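Local structure of phosphate-binding protein (Xanthomonas axonopodis pv. citri, 5UB3) at residues D185-R190 with V195-F200; M131-R136 with H204-V209; L7-D12 with R247-T252; A69-E74 with R263-L268. The protein is a periplasmic binding protein, paired as receptor with a diguanylate cyclase, and probably senses a small ligand such as phosphate or a phosphonate. All coordinates share one frame; numbering follows the deposited sequence.

Interaction 1: residues D185-R190 with V195-F200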
loop_
_atom_site.group_PDB
_atom_site.type_symbol
_atom_site.label_atom_id
_atom_site.label_comp_id
_atom_site.label_asym_id
_atom_site.label_seq_id
_atom_site.Cartn_x
_atom_site.Cartn_y
_atom_site.Cartn_z
ATOM N N ASP A 185 3.597 -4.326 -9.624
ATOM C CA ASP A 185 4.429 -5.390 -9.121
ATOM C C ASP A 185 4.709 -6.453 -10.153
ATOM O O ASP A 185 5.824 -6.937 -10.244
ATOM C CB ASP A 185 3.742 -6.108 -7.977
ATOM C CG ASP A 185 3.603 -5.287 -6.748
ATOM O OD1 ASP A 185 4.363 -4.331 -6.495
ATOM O OD2 ASP A 185 2.725 -5.674 -5.966
ATOM N N TRP A 186 3.698 -6.796 -10.948
ATOM C CA TRP A 186 3.812 -7.765 -12.004
ATOM C C TRP A 186 5.000 -7.507 -12.940
ATOM O O TRP A 186 5.608 -8.441 -13.428
ATOM C CB TRP A 186 2.531 -7.746 -12.805
ATOM C CG TRP A 186 2.398 -8.804 -13.865
ATOM C CD1 TRP A 186 2.360 -8.601 -15.217
ATOM C CD2 TRP A 186 2.230 -10.241 -13.662
ATOM N NE1 TRP A 186 2.183 -9.804 -15.853
ATOM C CE2 TRP A 186 2.092 -10.819 -14.930
ATOM C CE3 TRP A 186 2.182 -11.067 -12.527
ATOM C CZ2 TRP A 186 1.899 -12.201 -15.118
ATOM C CZ3 TRP A 186 1.981 -12.455 -12.700
ATOM C CH2 TRP A 186 1.850 -12.999 -13.994
ATOM N N ASP A 187 5.285 -6.231 -13.205
ATOM C CA ASP A 187 6.323 -5.803 -14.149
ATOM C C ASP A 187 7.588 -5.360 -13.437
ATOM O O ASP A 187 8.543 -4.889 -14.069
ATOM C CB ASP A 187 5.770 -4.673 -15.061
ATOM C CG ASP A 187 4.766 -5.201 -16.083
ATOM O OD1 ASP A 187 4.973 -6.304 -16.612
ATOM O OD2 ASP A 187 3.737 -4.569 -16.304
ATOM N N ASP A 188 7.602 -5.509 -12.121
ATOM C CA ASP A 188 8.746 -5.191 -11.338
ATOM C C ASP A 188 9.494 -6.476 -11.046
ATOM O O ASP A 188 9.076 -7.246 -10.203
ATOM C CB ASP A 188 8.301 -4.550 -10.040
ATOM C CG ASP A 188 9.429 -4.016 -9.251
ATOM O OD1 ASP A 188 10.536 -4.601 -9.318
ATOM O OD2 ASP A 188 9.200 -2.990 -8.579
ATOM N N GLU A 189 10.670 -6.626 -11.641
ATOM C CA GLU A 189 11.416 -7.868 -11.535
ATOM C C GLU A 189 11.949 -8.261 -10.136
ATOM O O GLU A 189 12.271 -9.421 -9.949
ATOM C CB GLU A 189 12.525 -7.891 -12.573
ATOM C CG GLU A 189 11.980 -7.726 -14.005
ATOM C CD GLU A 189 13.050 -7.887 -15.051
ATOM O OE1 GLU A 189 14.136 -8.335 -14.657
ATOM O OE2 GLU A 189 12.788 -7.558 -16.222
ATOM N N ARG A 190 12.047 -7.344 -9.166
ATOM C CA ARG A 190 12.405 -7.747 -7.788
ATOM C C ARG A 190 11.257 -8.494 -7.119
ATOM O O ARG A 190 11.478 -9.376 -6.296
ATOM C CB ARG A 190 12.772 -6.559 -6.909
ATOM C CG ARG A 190 14.205 -6.043 -7.113
ATOM C CD ARG A 190 14.318 -4.610 -6.616
ATOM N NE ARG A 190 13.190 -3.839 -7.152
ATOM C CZ ARG A 190 12.626 -2.770 -6.597
ATOM N NH1 ARG A 190 13.079 -2.243 -5.463
ATOM N NH2 ARG A 190 11.591 -2.210 -7.207
ATOM N N VAL A 195 11.979 -15.503 -14.399
ATOM C CA VAL A 195 11.985 -16.972 -14.286
ATOM C C VAL A 195 10.657 -17.511 -13.729
ATOM O O VAL A 195 10.225 -18.553 -14.145
ATOM C CB VAL A 195 13.200 -17.504 -13.469
ATOM C CG1 VAL A 195 13.184 -17.034 -12.018
ATOM C CG2 VAL A 195 13.262 -19.014 -13.481
ATOM N N PHE A 196 10.016 -16.802 -12.789
ATOM C CA PHE A 196 8.699 -17.185 -12.290
ATOM C C PHE A 196 7.581 -16.732 -13.175
ATOM O O PHE A 196 6.677 -17.499 -13.425
ATOM C CB PHE A 196 8.381 -16.716 -10.827
ATOM C CG PHE A 196 9.362 -17.179 -9.778
ATOM C CD1 PHE A 196 10.195 -18.282 -9.964
ATOM C CD2 PHE A 196 9.417 -16.502 -8.563
ATOM C CE1 PHE A 196 11.092 -18.647 -8.976
ATOM C CE2 PHE A 196 10.301 -16.870 -7.568
ATOM C CZ PHE A 196 11.137 -17.944 -7.769
ATOM N N LYS A 197 7.635 -15.469 -13.600
ATOM C CA LYS A 197 6.571 -14.842 -14.372
ATOM C C LYS A 197 6.163 -15.609 -15.618
ATOM O O LYS A 197 4.991 -15.685 -15.962
ATOM C CB LYS A 197 7.022 -13.432 -14.783
ATOM C CG LYS A 197 5.953 -12.621 -15.492
ATOM C CD LYS A 197 6.505 -11.274 -15.908
ATOM C CE LYS A 197 5.337 -10.420 -16.312
ATOM N NZ LYS A 197 5.746 -9.182 -16.972
ATOM N N ARG A 198 7.148 -16.145 -16.310
ATOM C CA ARG A 198 6.893 -16.886 -17.552
ATOM C C ARG A 198 6.038 -18.125 -17.309
ATOM O O ARG A 198 5.377 -18.575 -18.221
ATOM C CB ARG A 198 8.204 -17.276 -18.243
ATOM C CG ARG A 198 8.981 -18.341 -17.513
ATOM C CD ARG A 198 10.414 -18.333 -17.985
ATOM N NE ARG A 198 11.165 -19.502 -17.555
ATOM C CZ ARG A 198 12.489 -19.625 -17.666
ATOM N NH1 ARG A 198 13.221 -18.634 -18.175
ATOM N NH2 ARG A 198 13.101 -20.710 -17.233
ATOM N N ASP A 199 6.039 -18.654 -16.082
ATOM C CA ASP A 199 5.180 -19.803 -15.757
ATOM C C ASP A 199 3.789 -19.467 -15.248
ATOM O O ASP A 199 3.029 -20.364 -14.890
ATOM C CB ASP A 199 5.918 -20.733 -14.822
ATOM C CG ASP A 199 7.125 -21.437 -15.509
ATOM O OD1 ASP A 199 7.086 -21.750 -16.692
ATOM O OD2 ASP A 199 8.111 -21.651 -14.822
ATOM N N PHE A 200 3.447 -18.174 -15.240
ATOM C CA PHE A 200 2.199 -17.683 -14.698
ATOM C C PHE A 200 1.220 -17.130 -15.720
ATOM O O PHE A 200 1.595 -16.596 -16.748
ATOM C CB PHE A 200 2.481 -16.526 -13.706
ATOM C CG PHE A 200 3.210 -16.919 -12.471
ATOM C CD1 PHE A 200 3.122 -18.194 -11.937
ATOM C CD2 PHE A 200 3.934 -15.988 -11.788
ATOM C CE1 PHE A 200 3.786 -18.514 -10.767
ATOM C CE2 PHE A 200 4.632 -16.305 -10.602
ATOM C CZ PHE A 200 4.532 -17.562 -10.091
#
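A cation-pi contact backed by a salt bridge ties short helix 183-186, and Asp187 just after it, to helix 194-197, where Trp186 and Asp187 receive the side chain of Lys197. The lysine reaches across as an extended chain, its CG anti to the backbone N (chi1 -175°), and this carries its last carbons over one face of the indole. CE does most of the touching: it lies 3.6 Å from the centroid of the Trp186 five-membered ring, a CH-pi contact over the face, displaced toward the NE1 rim. The ammonium beyond it sits off-centre, with NZ 4.2 Å from the same centroid. NZ also makes a salt bridge with OD1 of Asp187 at 3.0 Å, approaching nearly along the C-O axis of the carboxylate. Paired in this way, the charge of Lys197 is probably balanced locally while the indole covers CE.

At the far end of the indole, CB of Phe200 packs near the ring plane, 3.6 Å from Trp186 CH2. Phe200 closes a type I turn that begins at Lys197 and leads into strand 200-205, and Phe98 of strand 92-100 meets the rings of both Trp186 and Phe200. The whole is a lysine-over-indole cation-pi pair with its salt bridge, set at the partly buried junction of two short helices and strand 200-205.

Interaction 2: residues M131-R136 with H204-V209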
loop_
_atom_site.group_PDB
_atom_site.type_symbol
_atom_site.label_atom_id
_atom_site.label_comp_id
_atom_site.label_asym_id
_atom_site.label_seq_id
_atom_site.Cartn_x
_atom_site.Cartn_y
_atom_site.Cartn_z
ATOM N N MET A 131 -8.879 -9.323 -0.968
ATOM C CA MET A 131 -9.892 -9.814 -0.052
ATOM C C MET A 131 -11.236 -9.162 -0.370
ATOM O O MET A 131 -12.273 -9.793 -0.325
ATOM C CB MET A 131 -9.570 -9.534 1.429
ATOM C CG MET A 131 -8.500 -10.400 2.012
ATOM S SD MET A 131 -8.929 -12.150 1.960
ATOM C CE MET A 131 -9.231 -12.431 3.692
ATOM N N LEU A 132 -11.204 -7.878 -0.681
ATOM C CA LEU A 132 -12.427 -7.187 -1.053
ATOM C C LEU A 132 -13.037 -7.878 -2.252
ATOM O O LEU A 132 -14.234 -8.084 -2.279
ATOM C CB LEU A 132 -12.156 -5.703 -1.390
ATOM C CG LEU A 132 -13.347 -4.908 -1.804
ATOM C CD1 LEU A 132 -14.401 -4.982 -0.707
ATOM C CD2 LEU A 132 -12.884 -3.483 -2.067
ATOM N N GLU A 133 -12.200 -8.200 -3.232
ATOM C CA GLU A 133 -12.677 -8.827 -4.439
ATOM C C GLU A 133 -13.383 -10.134 -4.140
ATOM O O GLU A 133 -14.401 -10.449 -4.746
ATOM C CB GLU A 133 -11.573 -9.022 -5.448
ATOM C CG GLU A 133 -12.087 -9.146 -6.875
ATOM C CD GLU A 133 -12.463 -7.810 -7.527
ATOM O OE1 GLU A 133 -12.588 -6.767 -6.823
ATOM O OE2 GLU A 133 -12.618 -7.864 -8.755
ATOM N N LEU A 134 -12.848 -10.891 -3.210
ATOM C CA LEU A 134 -13.424 -12.156 -2.897
ATOM C C LEU A 134 -14.757 -11.931 -2.211
ATOM O O LEU A 134 -15.727 -12.629 -2.496
ATOM C CB LEU A 134 -12.471 -13.006 -2.050
ATOM C CG LEU A 134 -11.189 -13.455 -2.744
ATOM C CD1 LEU A 134 -10.398 -14.259 -1.725
ATOM C CD2 LEU A 134 -11.386 -14.211 -4.015
ATOM N N LEU A 135 -14.818 -10.948 -1.330
ATOM C CA LEU A 135 -16.068 -10.651 -0.685
ATOM C C LEU A 135 -17.184 -10.313 -1.677
ATOM O O LEU A 135 -18.296 -10.857 -1.580
ATOM C CB LEU A 135 -15.921 -9.537 0.346
ATOM C CG LEU A 135 -15.270 -9.881 1.658
ATOM C CD1 LEU A 135 -15.036 -8.563 2.338
ATOM C CD2 LEU A 135 -16.072 -10.770 2.606
ATOM N N ARG A 136 -16.866 -9.461 -2.630
ATOM C CA ARG A 136 -17.851 -9.030 -3.628
ATOM C C ARG A 136 -18.388 -10.198 -4.423
ATOM O O ARG A 136 -19.545 -10.184 -4.792
ATOM C CB ARG A 136 -17.246 -8.008 -4.611
ATOM C CG ARG A 136 -17.039 -6.641 -3.984
ATOM C CD ARG A 136 -15.966 -5.905 -4.745
ATOM N NE ARG A 136 -15.959 -4.495 -4.403
ATOM C CZ ARG A 136 -15.213 -3.577 -5.018
ATOM N NH1 ARG A 136 -14.365 -3.897 -5.972
ATOM N NH2 ARG A 136 -15.324 -2.312 -4.670
ATOM N N HIS A 204 -7.500 -12.873 -13.011
ATOM C CA HIS A 204 -8.486 -11.897 -12.634
ATOM C C HIS A 204 -7.801 -10.572 -12.374
ATOM O O HIS A 204 -6.647 -10.522 -11.890
ATOM C CB HIS A 204 -9.189 -12.327 -11.382
ATOM C CG HIS A 204 -10.308 -11.425 -10.999
ATOM N ND1 HIS A 204 -11.571 -11.548 -11.538
ATOM C CD2 HIS A 204 -10.345 -10.333 -10.194
ATOM C CE1 HIS A 204 -12.357 -10.614 -11.032
ATOM N NE2 HIS A 204 -11.632 -9.845 -10.241
ATOM N N ARG A 205 -8.535 -9.514 -12.642
ATOM C CA ARG A 205 -8.047 -8.148 -12.370
ATOM C C ARG A 205 -9.106 -7.409 -11.613
ATOM O O ARG A 205 -10.253 -7.532 -11.987
ATOM C CB ARG A 205 -7.746 -7.407 -13.712
ATOM C CG ARG A 205 -6.553 -7.957 -14.460
ATOM C CD ARG A 205 -6.246 -7.194 -15.744
ATOM N NE ARG A 205 -4.998 -7.683 -16.362
ATOM C CZ ARG A 205 -3.803 -7.043 -16.397
ATOM N NH1 ARG A 205 -3.618 -5.835 -15.890
ATOM N NH2 ARG A 205 -2.753 -7.609 -17.014
ATOM N N THR A 206 -8.731 -6.630 -10.579
ATOM C CA THR A 206 -9.663 -5.771 -9.910
ATOM C C THR A 206 -9.748 -4.442 -10.638
ATOM O O THR A 206 -8.957 -4.164 -11.539
ATOM C CB THR A 206 -9.279 -5.507 -8.425
ATOM O OG1 THR A 206 -8.132 -4.656 -8.346
ATOM C CG2 THR A 206 -9.001 -6.841 -7.684
ATOM N N ALA A 207 -10.694 -3.634 -10.191
ATOM C CA ALA A 207 -10.847 -2.234 -10.680
ATOM C C ALA A 207 -9.678 -1.441 -10.150
ATOM O O ALA A 207 -9.143 -1.777 -9.077
ATOM C CB ALA A 207 -12.171 -1.621 -10.174
ATOM N N PRO A 208 -9.286 -0.383 -10.859
ATOM C CA PRO A 208 -8.131 0.395 -10.371
ATOM C C PRO A 208 -8.559 1.314 -9.282
ATOM O O PRO A 208 -9.724 1.653 -9.188
ATOM C CB PRO A 208 -7.680 1.170 -11.609
ATOM C CG PRO A 208 -8.970 1.385 -12.324
ATOM C CD PRO A 208 -9.691 0.062 -12.189
ATOM N N VAL A 209 -7.614 1.663 -8.429
ATOM C CA VAL A 209 -7.825 2.664 -7.384
ATOM C C VAL A 209 -6.642 3.591 -7.471
ATOM O O VAL A 209 -5.618 3.211 -8.014
ATOM C CB VAL A 209 -7.919 1.997 -5.970
ATOM C CG1 VAL A 209 -9.128 1.060 -5.867
ATOM C CG2 VAL A 209 -6.644 1.273 -5.663
HETATM O O HOH W 1 -13.221 -7.540 -11.960
HETATM O O HOH W 2 -12.816 -4.717 -8.525
#
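Glu133 has CG anti to its backbone nitrogen (chi1 -157°) and bends at chi2 (78°), turning its carboxylate from helix 124-136 toward strand 200-205, where His204, its own CG likewise anti to the main-chain nitrogen, offers its ring edge. Together they form a His-carboxylate hydrogen bond that joins helix to strand. NE2 of His204 donates to OE2 of Glu133 over 2.7 Å at a nearly straight 171°. The oxygen lies in the imidazole plane and is met on its anti side, while the two flat groups remain well twisted from each other. Beside this bond the methyl CG2 of Thr206 packs against CD of Glu133 at 3.6 Å; the hydroxyl of Thr206 donates to Ala207 O and is also bonded to Thr95 N in strand 92-100. The charge on the buried carboxylate is probably offset a little by Arg136, whose NH1 makes a long, weak salt bridge to OE1. Two waters complete the setting: one bridges OE2 to Arg205 O, and the other donates to Glu133 OE1 at 2.7 Å while accepting from Ala207 N at 2.9 Å.

Interaction 3: residues L7-D12 with R247-T252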
loop_
_atom_site.group_PDB
_atom_site.type_symbol
_atom_site.label_atom_id
_atom_site.label_comp_id
_atom_site.label_asym_id
_atom_site.label_seq_id
_atom_site.Cartn_x
_atom_site.Cartn_y
_atom_site.Cartn_z
ATOM N N LEU A 7 8.443 12.015 9.529
ATOM C CA LEU A 7 7.957 11.373 8.307
ATOM C C LEU A 7 8.041 9.901 8.574
ATOM O O LEU A 7 9.031 9.403 9.149
ATOM C CB LEU A 7 8.814 11.729 7.104
ATOM C CG LEU A 7 8.782 10.930 5.788
ATOM C CD1 LEU A 7 7.446 10.895 5.092
ATOM C CD2 LEU A 7 9.836 11.509 4.866
ATOM N N GLY A 8 7.026 9.180 8.128
ATOM C CA GLY A 8 7.052 7.751 8.343
ATOM C C GLY A 8 6.404 6.985 7.210
ATOM O O GLY A 8 6.002 7.540 6.233
ATOM N N ARG A 9 6.329 5.678 7.407
ATOM C CA ARG A 9 5.505 4.788 6.643
ATOM C C ARG A 9 5.445 3.475 7.419
ATOM O O ARG A 9 6.262 3.194 8.302
ATOM C CB ARG A 9 6.064 4.490 5.225
ATOM C CG ARG A 9 7.425 3.807 5.224
ATOM C CD ARG A 9 7.725 3.220 3.851
ATOM N NE ARG A 9 6.940 2.026 3.595
ATOM C CZ ARG A 9 7.096 1.225 2.544
ATOM N NH1 ARG A 9 8.030 1.482 1.643
ATOM N NH2 ARG A 9 6.308 0.173 2.375
ATOM N N ILE A 10 4.477 2.667 7.040
ATOM C CA ILE A 10 4.414 1.304 7.493
ATOM C C ILE A 10 5.476 0.558 6.745
ATOM O O ILE A 10 5.531 0.646 5.521
ATOM C CB ILE A 10 3.036 0.707 7.166
ATOM C CG1 ILE A 10 1.900 1.538 7.854
ATOM C CG2 ILE A 10 2.985 -0.749 7.602
ATOM C CD1 ILE A 10 0.539 1.231 7.279
ATOM N N SER A 11 6.289 -0.208 7.446
ATOM C CA SER A 11 7.378 -0.847 6.813
ATOM C C SER A 11 7.645 -2.167 7.460
ATOM O O SER A 11 7.791 -2.236 8.655
ATOM C CB SER A 11 8.618 0.014 6.949
ATOM O OG SER A 11 9.810 -0.684 6.536
ATOM N N ASP A 12 7.840 -3.174 6.640
ATOM C CA ASP A 12 8.390 -4.463 7.107
ATOM C C ASP A 12 9.911 -4.531 6.970
ATOM O O ASP A 12 10.469 -5.589 7.122
ATOM C CB ASP A 12 7.799 -5.647 6.311
ATOM C CG ASP A 12 7.918 -5.477 4.764
ATOM O OD1 ASP A 12 8.572 -4.522 4.240
ATOM O OD2 ASP A 12 7.304 -6.302 4.045
ATOM N N ARG A 247 14.103 8.544 -4.867
ATOM C CA ARG A 247 14.294 7.696 -3.690
ATOM C C ARG A 247 12.964 7.448 -2.926
ATOM O O ARG A 247 12.758 6.407 -2.280
ATOM C CB ARG A 247 15.280 8.413 -2.751
ATOM C CG ARG A 247 16.709 8.650 -3.296
ATOM C CD ARG A 247 17.703 7.505 -3.178
ATOM N NE ARG A 247 17.272 6.397 -2.333
ATOM C CZ ARG A 247 17.922 5.235 -2.211
ATOM N NH1 ARG A 247 17.420 4.284 -1.424
ATOM N NH2 ARG A 247 19.077 5.024 -2.838
ATOM N N PHE A 248 12.077 8.449 -3.002
ATOM C CA PHE A 248 10.793 8.430 -2.346
ATOM C C PHE A 248 9.792 7.615 -3.185
ATOM O O PHE A 248 8.806 8.146 -3.651
ATOM C CB PHE A 248 10.342 9.883 -2.126
ATOM C CG PHE A 248 9.262 10.075 -1.103
ATOM C CD1 PHE A 248 9.508 9.867 0.221
ATOM C CD2 PHE A 248 8.025 10.562 -1.460
ATOM C CE1 PHE A 248 8.536 10.129 1.171
ATOM C CE2 PHE A 248 7.044 10.835 -0.521
ATOM C CZ PHE A 248 7.288 10.573 0.791
ATOM N N PHE A 249 10.041 6.318 -3.317
ATOM C CA PHE A 249 9.149 5.361 -4.022
ATOM C C PHE A 249 8.885 5.795 -5.441
ATOM O O PHE A 249 7.793 5.565 -5.997
ATOM C CB PHE A 249 7.861 5.257 -3.243
ATOM C CG PHE A 249 8.101 5.199 -1.772
ATOM C CD1 PHE A 249 8.820 4.138 -1.244
ATOM C CD2 PHE A 249 7.735 6.249 -0.935
ATOM C CE1 PHE A 249 9.125 4.093 0.107
ATOM C CE2 PHE A 249 8.003 6.200 0.420
ATOM C CZ PHE A 249 8.694 5.112 0.950
ATOM N N ASP A 250 9.898 6.444 -6.002
ATOM C CA ASP A 250 9.858 6.984 -7.364
ATOM C C ASP A 250 8.674 7.868 -7.539
ATOM O O ASP A 250 7.865 7.695 -8.436
ATOM C CB ASP A 250 9.905 5.860 -8.380
ATOM C CG ASP A 250 10.147 6.362 -9.803
ATOM O OD1 ASP A 250 10.733 7.412 -10.033
ATOM O OD2 ASP A 250 9.688 5.705 -10.705
ATOM N N THR A 251 8.532 8.823 -6.644
ATOM C CA THR A 251 7.376 9.739 -6.741
ATOM C C THR A 251 7.587 10.689 -7.919
ATOM O O THR A 251 8.622 11.293 -8.050
ATOM C CB THR A 251 7.148 10.490 -5.431
ATOM O OG1 THR A 251 6.820 9.518 -4.405
ATOM C CG2 THR A 251 6.051 11.535 -5.587
ATOM N N THR A 252 6.632 10.727 -8.809
ATOM C CA THR A 252 6.742 11.479 -10.058
ATOM C C THR A 252 5.725 12.598 -10.063
ATOM O O THR A 252 5.673 13.401 -11.004
ATOM C CB THR A 252 6.490 10.582 -11.271
ATOM O OG1 THR A 252 5.303 9.804 -11.057
ATOM C CG2 THR A 252 7.665 9.636 -11.526
#
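Two phenylalanine rings on the turn after helix 242-247 meet the segment 7-12, each in its own manner. Phe248 has CE2 of its neighbour Phe249 over one face, offset toward the rim, and takes Leu7 at its edge, where CD1 of the leucine lies 4.1 Å from Phe248 CE1. Phe249 meets Arg9, the two side chains coming from opposite directions with guanidinium and ring planes 78° apart. NH1 of Arg9 comes within 3.2 Å of Phe249 CE1 at an oblique approach, and the aliphatic CD packs 3.6 Å from CZ of the same ring. A bend at chi3 (-74°) curls the arginine back over its own backbone, where NE donates to Ile10 O at 2.8 Å and so holds the guanidinium in place beside the ring. Phe248 centres an inverse gamma turn, here part of a helix-to-strand connection that sets Phe248 against the C-terminal end of strand 4-8 and Phe249 against the loop that follows.

Interaction 4: residues A69-E74 with R263-L268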
loop_
_atom_site.group_PDB
_atom_site.type_symbol
_atom_site.label_atom_id
_atom_site.label_comp_id
_atom_site.label_asym_id
_atom_site.label_seq_id
_atom_site.Cartn_x
_atom_site.Cartn_y
_atom_site.Cartn_z
ATOM N N ALA A 69 -3.803 1.085 2.886
ATOM C CA ALA A 69 -3.153 1.358 4.172
ATOM C C ALA A 69 -3.536 2.691 4.673
ATOM O O ALA A 69 -3.776 2.925 5.873
ATOM C CB ALA A 69 -1.637 1.267 4.040
ATOM N N ALA A 70 -3.580 3.624 3.745
ATOM C CA ALA A 70 -3.962 4.994 4.124
ATOM C C ALA A 70 -5.340 5.023 4.744
ATOM O O ALA A 70 -5.562 5.710 5.723
ATOM C CB ALA A 70 -3.897 5.933 2.927
ATOM N N MET A 71 -6.264 4.288 4.132
ATOM C CA MET A 71 -7.610 4.252 4.621
ATOM C C MET A 71 -7.690 3.522 5.949
ATOM O O MET A 71 -8.498 3.920 6.776
ATOM C CB MET A 71 -8.591 3.705 3.565
ATOM C CG MET A 71 -8.668 4.599 2.332
ATOM S SD MET A 71 -9.207 6.261 2.691
ATOM C CE MET A 71 -7.665 7.219 2.847
ATOM N N LEU A 72 -6.836 2.501 6.177
ATOM C CA LEU A 72 -6.774 1.910 7.519
ATOM C C LEU A 72 -6.466 2.999 8.541
ATOM O O LEU A 72 -7.070 3.055 9.633
ATOM C CB LEU A 72 -5.697 0.830 7.632
ATOM C CG LEU A 72 -5.963 -0.387 6.788
ATOM C CD1 LEU A 72 -4.753 -1.313 6.837
ATOM C CD2 LEU A 72 -7.160 -1.122 7.300
ATOM N N LEU A 73 -5.519 3.861 8.196
ATOM C CA LEU A 73 -5.138 4.916 9.123
ATOM C C LEU A 73 -6.274 5.923 9.299
ATOM O O LEU A 73 -6.604 6.277 10.432
ATOM C CB LEU A 73 -3.878 5.616 8.687
ATOM C CG LEU A 73 -2.638 4.764 8.457
ATOM C CD1 LEU A 73 -1.532 5.587 7.813
ATOM C CD2 LEU A 73 -2.190 4.128 9.759
ATOM N N GLU A 74 -6.881 6.370 8.204
ATOM C CA GLU A 74 -8.014 7.318 8.308
ATOM C C GLU A 74 -9.166 6.715 9.116
ATOM O O GLU A 74 -9.766 7.400 9.927
ATOM C CB GLU A 74 -8.523 7.761 6.938
ATOM C CG GLU A 74 -9.453 8.958 7.011
ATOM C CD GLU A 74 -9.895 9.453 5.662
ATOM O OE1 GLU A 74 -9.884 10.664 5.401
ATOM O OE2 GLU A 74 -10.339 8.620 4.908
ATOM N N ARG A 263 -13.899 10.843 -3.733
ATOM C CA ARG A 263 -14.914 9.814 -3.983
ATOM C C ARG A 263 -14.225 8.469 -4.107
ATOM O O ARG A 263 -14.672 7.507 -3.542
ATOM C CB ARG A 263 -15.698 10.096 -5.249
ATOM C CG ARG A 263 -16.741 11.219 -5.126
ATOM C CD ARG A 263 -17.548 11.491 -6.440
ATOM N NE ARG A 263 -16.797 12.184 -7.505
ATOM C CZ ARG A 263 -16.816 13.508 -7.798
ATOM N NH1 ARG A 263 -17.593 14.409 -7.128
ATOM N NH2 ARG A 263 -16.009 13.971 -8.788
ATOM N N ARG A 264 -13.101 8.424 -4.791
ATOM C CA ARG A 264 -12.419 7.148 -4.970
ATOM C C ARG A 264 -11.840 6.663 -3.672
ATOM O O ARG A 264 -11.868 5.455 -3.406
ATOM C CB ARG A 264 -11.376 7.204 -6.065
ATOM C CG ARG A 264 -12.012 7.457 -7.433
ATOM C CD ARG A 264 -10.959 7.542 -8.493
ATOM N NE ARG A 264 -10.490 6.226 -8.895
ATOM C CZ ARG A 264 -9.368 6.013 -9.558
ATOM N NH1 ARG A 264 -8.562 7.011 -9.842
ATOM N NH2 ARG A 264 -9.009 4.761 -9.864
ATOM N N LEU A 265 -11.287 7.560 -2.862
ATOM C CA LEU A 265 -10.813 7.150 -1.535
ATOM C C LEU A 265 -11.935 6.744 -0.629
ATOM O O LEU A 265 -11.802 5.798 0.142
ATOM C CB LEU A 265 -9.984 8.246 -0.869
ATOM C CG LEU A 265 -8.629 8.462 -1.531
ATOM C CD1 LEU A 265 -7.944 9.643 -0.779
ATOM C CD2 LEU A 265 -7.752 7.227 -1.482
ATOM N N GLN A 266 -13.064 7.445 -0.721
ATOM C CA GLN A 266 -14.233 7.074 0.065
ATOM C C GLN A 266 -14.738 5.638 -0.324
ATOM O O GLN A 266 -15.051 4.817 0.562
ATOM C CB GLN A 266 -15.294 8.171 -0.072
ATOM C CG GLN A 266 -16.434 8.081 0.906
ATOM C CD GLN A 266 -17.307 6.882 0.605
ATOM O OE1 GLN A 266 -17.793 6.741 -0.509
ATOM N NE2 GLN A 266 -17.475 5.985 1.578
ATOM N N GLU A 267 -14.767 5.325 -1.611
ATOM C CA GLU A 267 -15.220 3.973 -2.047
ATOM C C GLU A 267 -14.233 2.906 -1.576
ATOM O O GLU A 267 -14.623 1.838 -1.109
ATOM C CB GLU A 267 -15.343 3.899 -3.526
ATOM C CG GLU A 267 -16.542 4.677 -3.989
ATOM C CD GLU A 267 -16.589 4.865 -5.501
ATOM O OE1 GLU A 267 -15.697 4.353 -6.211
ATOM O OE2 GLU A 267 -17.537 5.541 -5.968
ATOM N N LEU A 268 -12.952 3.227 -1.698
ATOM C CA LEU A 268 -11.918 2.322 -1.241
ATOM C C LEU A 268 -12.013 2.159 0.246
ATOM O O LEU A 268 -12.007 1.026 0.757
ATOM C CB LEU A 268 -10.545 2.816 -1.660
ATOM C CG LEU A 268 -9.352 2.088 -1.037
ATOM C CD1 LEU A 268 -9.375 0.604 -1.353
ATOM C CD2 LEU A 268 -8.092 2.713 -1.572
#
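Apolar packing carries this contact between helices 67-75 and 259-277, and Met71 supplies all of it from its side. Its CG leaves beside the backbone nitrogen (chi1 -63°), and bends at chi2 and chi3 fold the thioether across Leu265, the two side chains crossing at about a right angle. SD lies 4.1 Å from CB of Leu265, while the preceding carbon, Met71 CG, comes to 4.3 Å from CG of Leu268, about one helical turn farther along. The backbones are close here, with the CA atoms of Met71 and Leu265 7.5 Å apart.

SD of Met71 also lies 3.7 Å from the carbonyl oxygen Leu265 O, at van der Waals distance. The Met71 side chain further touches Ser269 of the same long helix, and Leu265 reaches Pro81 and Met84 of strand 79-87. All three contacting side chains are buried. Between these two segments, then, cohesion rests on van der Waals and hydrophobic contact, with Met71 touching Leu265 through SD and Leu268 through CG.

Overall arrangement
Helix 259-277 takes part in interaction 4 and also touches helix 124-136 of interaction 2. Interactions 2 and 4 meet through a weak hydrogen bond from Arg264 NH2 to Pro208 O; the centres of the two contacts are about 15 Å apart. Interaction 3 touches interaction 4 through Ile10 and Ala69, and its strand 251-255 is followed by the long helix. Interaction 1 stands apart, its centre about 28 Å from that of interaction 4, on the opposite side of the chain's centre, yet its helix 194-197 is followed by strand 200-205 of interaction 2. Along the chain, interactions 3 and 4 alternate, and interactions 1 and 2 fall within their span, consistent with a two-lobed periplasmic binding protein whose chain passes between lobes more than once.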